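Local coordinates for protein alcohol dehydrogenase (Thermus sp., PDB 4CPD) that probably catalyses the NAD-dependent interconversion of alcohols with aldehydes or ketones, as a zinc-containing medium-chain alcohol dehydrogenase, at residues L254-R258 with K284-F288; K195-I199 with V228-T232; A3-E7 with V51-L57. One frame throughout, in Å; residues are numbered along the deposited sequence.

Contact 1 of 3, residues L254-R258 with K284-F288; sequences LEMVR and KDLTF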
loop_
_atom_site.group_PDB
_atom_site.type_symbol
_atom_site.label_atom_id
_atom_site.label_comp_id
_atom_site.label_asym_id
_atom_site.label_seq_id
_atom_site.Cartn_x
_atom_site.Cartn_y
_atom_site.Cartn_z
ATOM N N LEU A 254 4.854 -6.208 9.884
ATOM C CA LEU A 254 3.896 -5.178 10.299
ATOM C C LEU A 254 4.110 -4.668 11.731
ATOM O O LEU A 254 3.862 -3.504 12.030
ATOM C CB LEU A 254 2.467 -5.674 10.097
ATOM C CG LEU A 254 2.107 -5.749 8.610
ATOM C CD1 LEU A 254 0.884 -6.600 8.396
ATOM C CD2 LEU A 254 1.869 -4.373 7.995
ATOM N N GLU A 255 4.590 -5.535 12.607
ATOM C CA GLU A 255 4.955 -5.111 13.938
ATOM C C GLU A 255 6.253 -4.286 13.901
ATOM O O GLU A 255 6.381 -3.230 14.519
ATOM C CB GLU A 255 5.136 -6.343 14.809
ATOM C CG GLU A 255 5.054 -6.030 16.295
ATOM C CD GLU A 255 5.147 -7.270 17.170
ATOM O OE1 GLU A 255 5.199 -8.403 16.632
ATOM O OE2 GLU A 255 5.147 -7.098 18.408
ATOM N N MET A 256 7.220 -4.799 13.163
ATOM C CA MET A 256 8.550 -4.229 13.090
ATOM C C MET A 256 8.589 -2.789 12.513
ATOM O O MET A 256 9.268 -1.909 13.053
ATOM C CB MET A 256 9.346 -5.199 12.229
ATOM C CG MET A 256 10.805 -4.907 11.980
ATOM S SD MET A 256 11.457 -6.240 10.941
ATOM C CE MET A 256 11.249 -7.685 11.969
ATOM N N VAL A 257 7.861 -2.558 11.419
ATOM C CA VAL A 257 7.974 -1.311 10.663
ATOM C C VAL A 257 7.556 -0.161 11.560
ATOM O O VAL A 257 6.679 -0.331 12.394
ATOM C CB VAL A 257 7.105 -1.341 9.371
ATOM C CG1 VAL A 257 5.621 -1.339 9.709
ATOM C CG2 VAL A 257 7.439 -0.182 8.434
ATOM N N ARG A 258 8.187 1.004 11.394
ATOM C CA ARG A 258 7.776 2.192 12.139
ATOM C C ARG A 258 6.375 2.652 11.767
ATOM O O ARG A 258 5.907 2.407 10.668
ATOM C CB ARG A 258 8.747 3.363 11.935
ATOM C CG ARG A 258 8.691 4.096 10.601
ATOM C CD ARG A 258 9.484 5.393 10.687
ATOM N NE ARG A 258 9.655 6.102 9.404
ATOM C CZ ARG A 258 8.745 6.886 8.819
ATOM N NH1 ARG A 258 7.535 7.082 9.345
ATOM N NH2 ARG A 258 9.045 7.486 7.687
ATOM N N LYS A 284 -1.103 3.420 13.720
ATOM C CA LYS A 284 0.240 3.319 13.177
ATOM C C LYS A 284 0.410 3.931 11.787
ATOM O O LYS A 284 1.502 4.312 11.437
ATOM C CB LYS A 284 0.646 1.848 13.146
ATOM C CG LYS A 284 1.987 1.566 13.780
ATOM C CD LYS A 284 2.408 0.118 13.574
ATOM C CE LYS A 284 3.923 0.003 13.505
ATOM N NZ LYS A 284 4.381 -1.410 13.450
ATOM N N ASP A 285 -0.666 4.003 11.007
ATOM C CA ASP A 285 -0.659 4.532 9.632
ATOM C C ASP A 285 0.205 3.695 8.700
ATOM O O ASP A 285 1.284 4.116 8.315
ATOM C CB ASP A 285 -0.216 5.998 9.587
ATOM C CG ASP A 285 -0.589 6.672 8.263
ATOM O OD1 ASP A 285 -1.047 5.960 7.350
ATOM O OD2 ASP A 285 -0.446 7.904 8.109
ATOM N N LEU A 286 -0.289 2.514 8.332
ATOM C CA LEU A 286 0.504 1.544 7.594
ATOM C C LEU A 286 0.173 1.602 6.120
ATOM O O LEU A 286 -0.992 1.756 5.764
ATOM C CB LEU A 286 0.246 0.133 8.119
ATOM C CG LEU A 286 0.707 -0.138 9.564
ATOM C CD1 LEU A 286 0.040 -1.387 10.119
ATOM C CD2 LEU A 286 2.225 -0.251 9.657
ATOM N N THR A 287 1.207 1.507 5.275
ATOM C CA THR A 287 1.053 1.265 3.843
ATOM C C THR A 287 1.607 -0.106 3.487
ATOM O O THR A 287 2.778 -0.374 3.714
ATOM C CB THR A 287 1.800 2.299 3.023
ATOM O OG1 THR A 287 1.266 3.588 3.323
ATOM C CG2 THR A 287 1.614 2.040 1.568
ATOM N N PHE A 288 0.763 -0.968 2.934
ATOM C CA PHE A 288 1.109 -2.370 2.715
ATOM C C PHE A 288 0.882 -2.731 1.256
ATOM O O PHE A 288 -0.127 -2.359 0.673
ATOM C CB PHE A 288 0.264 -3.273 3.612
ATOM C CG PHE A 288 0.514 -4.743 3.415
ATOM C CD1 PHE A 288 1.618 -5.350 3.973
ATOM C CD2 PHE A 288 -0.378 -5.534 2.710
ATOM C CE1 PHE A 288 1.848 -6.721 3.809
ATOM C CE2 PHE A 288 -0.155 -6.903 2.533
ATOM C CZ PHE A 288 0.955 -7.502 3.088
#

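Contact 2 of 3, residues K195-I199 with V228-T232; sequences KILAI and VRSET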
loop_
_atom_site.group_PDB
_atom_site.type_symbol
_atom_site.label_atom_id
_atom_site.label_comp_id
_atom_site.label_asym_id
_atom_site.label_seq_id
_atom_site.Cartn_x
_atom_site.Cartn_y
_atom_site.Cartn_z
ATOM N N LYS A 195 20.808 2.383 6.731
ATOM C CA LYS A 195 21.036 1.212 7.527
ATOM C C LYS A 195 20.075 0.093 7.057
ATOM O O LYS A 195 18.904 0.337 6.771
ATOM C CB LYS A 195 20.791 1.529 8.989
ATOM C CG LYS A 195 20.960 0.309 9.890
ATOM C CD LYS A 195 20.695 0.613 11.352
ATOM C CE LYS A 195 21.849 1.376 11.984
ATOM N NZ LYS A 195 21.737 1.345 13.470
ATOM N N ILE A 196 20.586 -1.129 6.995
ATOM C CA ILE A 196 19.871 -2.263 6.468
ATOM C C ILE A 196 19.984 -3.381 7.453
ATOM O O ILE A 196 21.072 -3.660 7.920
ATOM C CB ILE A 196 20.486 -2.766 5.140
ATOM C CG1 ILE A 196 20.578 -1.634 4.112
ATOM C CG2 ILE A 196 19.678 -3.947 4.590
ATOM C CD1 ILE A 196 21.364 -2.014 2.876
ATOM N N LEU A 197 18.873 -4.048 7.737
ATOM C CA LEU A 197 18.835 -5.153 8.700
ATOM C C LEU A 197 18.337 -6.421 8.037
ATOM O O LEU A 197 17.318 -6.409 7.349
ATOM C CB LEU A 197 17.897 -4.797 9.842
ATOM C CG LEU A 197 18.262 -3.459 10.465
ATOM C CD1 LEU A 197 17.040 -2.596 10.694
ATOM C CD2 LEU A 197 19.019 -3.679 11.752
ATOM N N ALA A 198 19.035 -7.522 8.259
ATOM C CA ALA A 198 18.679 -8.774 7.622
ATOM C C ALA A 198 18.273 -9.738 8.687
ATOM O O ALA A 198 19.010 -9.966 9.621
ATOM C CB ALA A 198 19.836 -9.326 6.798
ATOM N N ILE A 199 17.077 -10.284 8.544
ATOM C CA ILE A 199 16.536 -11.234 9.473
ATOM C C ILE A 199 16.419 -12.549 8.733
ATOM O O ILE A 199 15.796 -12.613 7.669
ATOM C CB ILE A 199 15.150 -10.799 9.972
ATOM C CG1 ILE A 199 15.259 -9.549 10.847
ATOM C CG2 ILE A 199 14.482 -11.908 10.776
ATOM C CD1 ILE A 199 15.159 -8.247 10.095
ATOM N N VAL A 228 15.549 -4.826 15.979
ATOM C CA VAL A 228 15.338 -3.898 14.883
ATOM C C VAL A 228 14.955 -2.516 15.420
ATOM O O VAL A 228 15.367 -1.471 14.905
ATOM C CB VAL A 228 14.238 -4.428 13.909
ATOM C CG1 VAL A 228 13.745 -3.338 12.970
ATOM C CG2 VAL A 228 14.754 -5.604 13.079
ATOM N N ARG A 229 14.147 -2.495 16.459
ATOM C CA ARG A 229 13.689 -1.219 16.972
ATOM C C ARG A 229 14.829 -0.426 17.597
ATOM O O ARG A 229 14.979 0.769 17.311
ATOM C CB ARG A 229 12.524 -1.407 17.940
ATOM C CG ARG A 229 11.203 -1.616 17.214
ATOM C CD ARG A 229 10.007 -1.564 18.138
ATOM N NE ARG A 229 8.797 -2.031 17.458
ATOM C CZ ARG A 229 7.726 -2.554 18.065
ATOM N NH1 ARG A 229 7.681 -2.688 19.392
ATOM N NH2 ARG A 229 6.683 -2.955 17.340
ATOM N N SER A 230 15.650 -1.098 18.411
ATOM C CA SER A 230 16.812 -0.447 19.038
ATOM C C SER A 230 17.810 0.085 17.990
ATOM O O SER A 230 18.422 1.148 18.175
ATOM C CB SER A 230 17.509 -1.381 20.038
ATOM O OG SER A 230 17.467 -2.735 19.620
ATOM N N GLU A 231 17.937 -0.625 16.874
ATOM C CA GLU A 231 18.802 -0.163 15.799
ATOM C C GLU A 231 18.257 1.054 15.034
ATOM O O GLU A 231 19.003 1.702 14.280
ATOM C CB GLU A 231 19.052 -1.309 14.831
ATOM C CG GLU A 231 19.924 -2.419 15.396
ATOM C CD GLU A 231 21.398 -2.012 15.558
ATOM O OE1 GLU A 231 21.864 -1.025 14.948
ATOM O OE2 GLU A 231 22.117 -2.701 16.307
ATOM N N THR A 232 16.973 1.367 15.224
ATOM C CA THR A 232 16.303 2.393 14.418
ATOM C C THR A 232 15.620 3.446 15.283
ATOM O O THR A 232 14.448 3.782 15.060
ATOM C CB THR A 232 15.258 1.725 13.506
ATOM O OG1 THR A 232 14.438 0.841 14.299
ATOM C CG2 THR A 232 15.941 0.901 12.430
#

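Contact 3 of 3, residues A3-E7 with V51-L57; sequences AVVFE and VLPGSVL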
loop_
_atom_site.group_PDB
_atom_site.type_symbol
_atom_site.label_atom_id
_atom_site.label_comp_id
_atom_site.label_asym_id
_atom_site.label_seq_id
_atom_site.Cartn_x
_atom_site.Cartn_y
_atom_site.Cartn_z
ATOM N N ALA A 3 16.399 -31.320 -21.847
ATOM C CA ALA A 3 15.548 -30.482 -21.011
ATOM C C ALA A 3 15.259 -31.135 -19.670
ATOM O O ALA A 3 15.052 -32.336 -19.593
ATOM C CB ALA A 3 14.247 -30.188 -21.728
ATOM N N VAL A 4 15.228 -30.342 -18.604
ATOM C CA VAL A 4 14.841 -30.849 -17.274
ATOM C C VAL A 4 13.325 -30.939 -17.218
ATOM O O VAL A 4 12.654 -29.962 -17.561
ATOM C CB VAL A 4 15.265 -29.891 -16.158
ATOM C CG1 VAL A 4 14.894 -30.451 -14.804
ATOM C CG2 VAL A 4 16.751 -29.602 -16.213
ATOM N N VAL A 5 12.785 -32.083 -16.791
ATOM C CA VAL A 5 11.323 -32.250 -16.678
ATOM C C VAL A 5 10.920 -32.751 -15.299
ATOM O O VAL A 5 11.681 -33.456 -14.638
ATOM C CB VAL A 5 10.743 -33.230 -17.742
ATOM C CG1 VAL A 5 11.266 -32.918 -19.127
ATOM C CG2 VAL A 5 11.080 -34.669 -17.402
ATOM N N PHE A 6 9.704 -32.398 -14.898
ATOM C CA PHE A 6 9.074 -32.905 -13.668
ATOM C C PHE A 6 8.659 -34.377 -13.900
ATOM O O PHE A 6 8.239 -34.748 -15.019
ATOM C CB PHE A 6 7.857 -32.009 -13.383
ATOM C CG PHE A 6 7.087 -32.336 -12.133
ATOM C CD1 PHE A 6 7.527 -31.893 -10.896
ATOM C CD2 PHE A 6 5.866 -33.005 -12.208
ATOM C CE1 PHE A 6 6.802 -32.165 -9.739
ATOM C CE2 PHE A 6 5.137 -33.272 -11.056
ATOM C CZ PHE A 6 5.606 -32.853 -9.818
ATOM N N GLU A 7 8.811 -35.221 -12.876
ATOM C CA GLU A 7 8.286 -36.600 -12.939
ATOM C C GLU A 7 7.198 -36.852 -11.893
ATOM O O GLU A 7 6.107 -37.317 -12.228
ATOM C CB GLU A 7 9.418 -37.614 -12.809
ATOM C CG GLU A 7 10.344 -37.616 -14.016
ATOM C CD GLU A 7 11.148 -38.911 -14.183
ATOM O OE1 GLU A 7 11.610 -39.493 -13.161
ATOM O OE2 GLU A 7 11.319 -39.345 -15.348
ATOM N N VAL A 51 1.674 -29.442 -11.633
ATOM C CA VAL A 51 2.466 -29.632 -12.831
ATOM C C VAL A 51 2.173 -31.035 -13.352
ATOM O O VAL A 51 2.101 -31.988 -12.569
ATOM C CB VAL A 51 3.979 -29.572 -12.528
ATOM C CG1 VAL A 51 4.766 -29.444 -13.817
ATOM C CG2 VAL A 51 4.318 -28.430 -11.609
ATOM N N LEU A 52 2.051 -31.158 -14.674
ATOM C CA LEU A 52 1.903 -32.457 -15.350
ATOM C C LEU A 52 3.302 -33.056 -15.562
ATOM O O LEU A 52 4.253 -32.356 -15.915
ATOM C CB LEU A 52 1.222 -32.304 -16.717
ATOM C CG LEU A 52 -0.282 -32.069 -16.876
ATOM C CD1 LEU A 52 -0.907 -31.609 -15.573
ATOM C CD2 LEU A 52 -0.563 -31.047 -17.995
ATOM N N PRO A 53 3.441 -34.356 -15.330
ATOM C CA PRO A 53 4.682 -35.078 -15.648
ATOM C C PRO A 53 5.136 -34.911 -17.105
ATOM O O PRO A 53 4.317 -34.874 -18.021
ATOM C CB PRO A 53 4.315 -36.538 -15.357
ATOM C CG PRO A 53 3.305 -36.435 -14.262
ATOM C CD PRO A 53 2.542 -35.156 -14.480
ATOM N N GLY A 54 6.447 -34.777 -17.294
ATOM C CA GLY A 54 7.013 -34.498 -18.613
ATOM C C GLY A 54 7.030 -33.017 -18.997
ATOM O O GLY A 54 7.408 -32.673 -20.116
ATOM N N SER A 55 6.593 -32.135 -18.093
ATOM C CA SER A 55 6.639 -30.707 -18.341
ATOM C C SER A 55 8.065 -30.208 -18.115
ATOM O O SER A 55 8.714 -30.569 -17.121
ATOM C CB SER A 55 5.701 -29.971 -17.389
ATOM O OG SER A 55 4.351 -30.374 -17.510
ATOM N N VAL A 56 8.539 -29.372 -19.030
ATOM C CA VAL A 56 9.830 -28.720 -18.884
ATOM C C VAL A 56 9.794 -27.562 -17.849
ATOM O O VAL A 56 8.974 -26.642 -17.951
ATOM C CB VAL A 56 10.294 -28.159 -20.241
ATOM C CG1 VAL A 56 11.649 -27.452 -20.109
ATOM C CG2 VAL A 56 10.374 -29.277 -21.277
ATOM N N LEU A 57 10.698 -27.602 -16.873
ATOM C CA LEU A 57 10.691 -26.644 -15.767
ATOM C C LEU A 57 11.589 -25.436 -16.016
ATOM O O LEU A 57 12.377 -25.427 -16.963
ATOM C CB LEU A 57 11.135 -27.339 -14.480
ATOM C CG LEU A 57 10.257 -28.517 -14.033
ATOM C CD1 LEU A 57 10.803 -29.130 -12.748
ATOM C CD2 LEU A 57 8.822 -28.091 -13.801
#

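Contact 1 of 3, residues L254-R258 with K284-F288
The backbones of 254-258 and 284-288 stay well apart, with Leu254 CA 8.0 Å from Leu286 CA and Arg258 CA 7.7 Å from Lys284 CA, so side chains bridge the gap. Lys284, the last residue of helix 279-284 and just before edge strand 286-290, makes the polar crossing to the end of helix 247-256. From CG outward its side chain runs nearly straight (chi2 -173°), which carries the amino group to where the helix unwinds at Val257. There Lys284 NZ donates to three carbonyls: Leu254 O at 2.6 Å, Val257 O at 2.7 Å and Glu255 O at 2.9 Å. NZ lies in the carbonyl plane of Val257 (C=O...N angle 156°), is tilted slightly out of that of Leu254, and lies 58° out of that of Glu255, off its lone pairs. Arg229 NH2 also reaches Glu255 O.

Beside this polar cluster the contact is apolar. Val257 CG1 meets Leu286 CD2 at 3.6 Å. One methyl of Leu254, CD2, reaches both Leu286 CD1 at 4.1 Å and, obliquely to the ring, Phe288 CD1 at 4.1 Å. Leu254 is also packed against Phe274 and Phe276, and Val263 lies against Leu254, Val257 and Phe288. Strand 286-290 is the outermost of the parallel Rossmann sheet in this chain, and Leu286 to Phe288 pair antiparallel with a strand of the second subunit, extending the sheet across the dimer interface. Two carbonyls of the last helical turn and one just beyond it converge on one NZ; their partial negative charge would probably stabilise the protonated lysine, tying helix 247-256 to the end of helix 279-284.

Contact 2 of 3, residues K195-I199 with V228-T232
Lys195 of strand 195-200 reaches Glu231 of helix 224-231, and its path can be followed atom by atom. CB points at the helix, and CG lies anti to the backbone N (chi1 178°). Lys195 CD comes 3.6 Å from Glu231 O. The chain then bends at chi3 (-75°), leaving CE at similar distances from Glu231 O and OE1. Lys195 NZ ends the path with two hydrogen bonds to the same residue: one to Glu231 OE1 at 2.8 Å, part of a salt bridge, and one to Glu231 O at 2.9 Å, in the carbonyl plane and on a lone pair. The Lys195 side chain also packs on Ile215 of strand 215-218. The other carboxylate oxygen of Glu231, OE2, is engaged by Arg227.

Farther along the strand, from Leu197 to Ile199, the contact is apolar. Leu197 forks over the helix: CD2 touches Glu231 CB at 3.9 Å, while CD1 lies 4.1 Å from Val228 CG1 and meets Thr232 CG2. Val228 uses its other methyl, CG2, on Ile199 CD1 at 4.0 Å. Thr232 OG1 bonds to Val228 O, one turn back. This is strand-to-helix packing in the Rossmann domain; Ile199 precedes Asp200, which binds NAD. Glu231 is thus held by positive groups at both oxygens, which would probably favour its ionised form, and Lys195 meets a charge and a main-chain carbonyl together.

Contact 3 of 3, residues A3-E7 with V51-L57
Strand 2-8 and the loop 51-57 meet first through main-chain hydrogen bonds, centred on Val5 and Val56, whose CA atoms are 4.4 Å apart. Leu57 N donates to Val4 O at 3.1 Å and Phe6 N to Ser55 O at 3.0 Å; these bonds flank Val5 and Val56, marking them as a non-hydrogen-bonded antiparallel pair. Farther along, Gly54 N donates to Phe6 O at 2.9 Å, nearly straight at the hydrogen (171°).

Weaker CA-H...O contacts fill in between: Val56 CA to Val4 O and Val5 CA to Ser55 O.

Bonds inside the loop shape it for this pairing. Leu52 to Ser55 form a type II beta turn with Pro53 and Gly54 in the central positions, Gly54 at positive phi. Leu52 O accepts from both Ser55 N and Ser55 OG, which arrive from the same face of its plane.

Within the GroES-like catalytic domain, the hairpin of strands 2-8 and 11-16 here meets the loop before strand 60-68. The loop runs on into that strand by way of His59, a ligand, with Cys38 and Asp152, of the zinc ion that is catalytic in this family; the side chains of Leu57 and His59 are about 7 Å apart.

Aromatic and apolar contacts complete the set. Phe6 CG is anti to its own N (chi1 -178°), which turns the ring toward Val51. Val51 CB sits over one face in a CH-pi contact, 4.1 Å from the ring centroid and 18° off the normal, while Pro53 N lies at the ring edge. Leu57 CD2 packs on Phe6 CB. At the Ala3 end Val56 CG2 meets Ala3 CB at 4.0 Å; at the other end Pro53 CG lies against Glu7 O, both residues being exposed.

In the fold
Contacts 1 and 2 are both buried in the Rossmann domain and join helices to the same parallel sheet, with centres 14 Å apart. They touch directly: Met256 packs on Val228 and Ile199, linking helices 247-256 and 224-231. In each, a lysine side chain supplies the polar bonds and aliphatic groups fill the rest, but contact 2 adds a carboxylate partner, whereas contact 1 relies on carbonyls alone and lies at the subunit interface. Contact 3 lies across the chain's centre, about 41 Å from contact 1 between centres. Partly exposed, it instead joins a strand to a loop in the catalytic domain; its hydrogen bonds across the segments are all main-chain, with Phe6 adding aromatic packing.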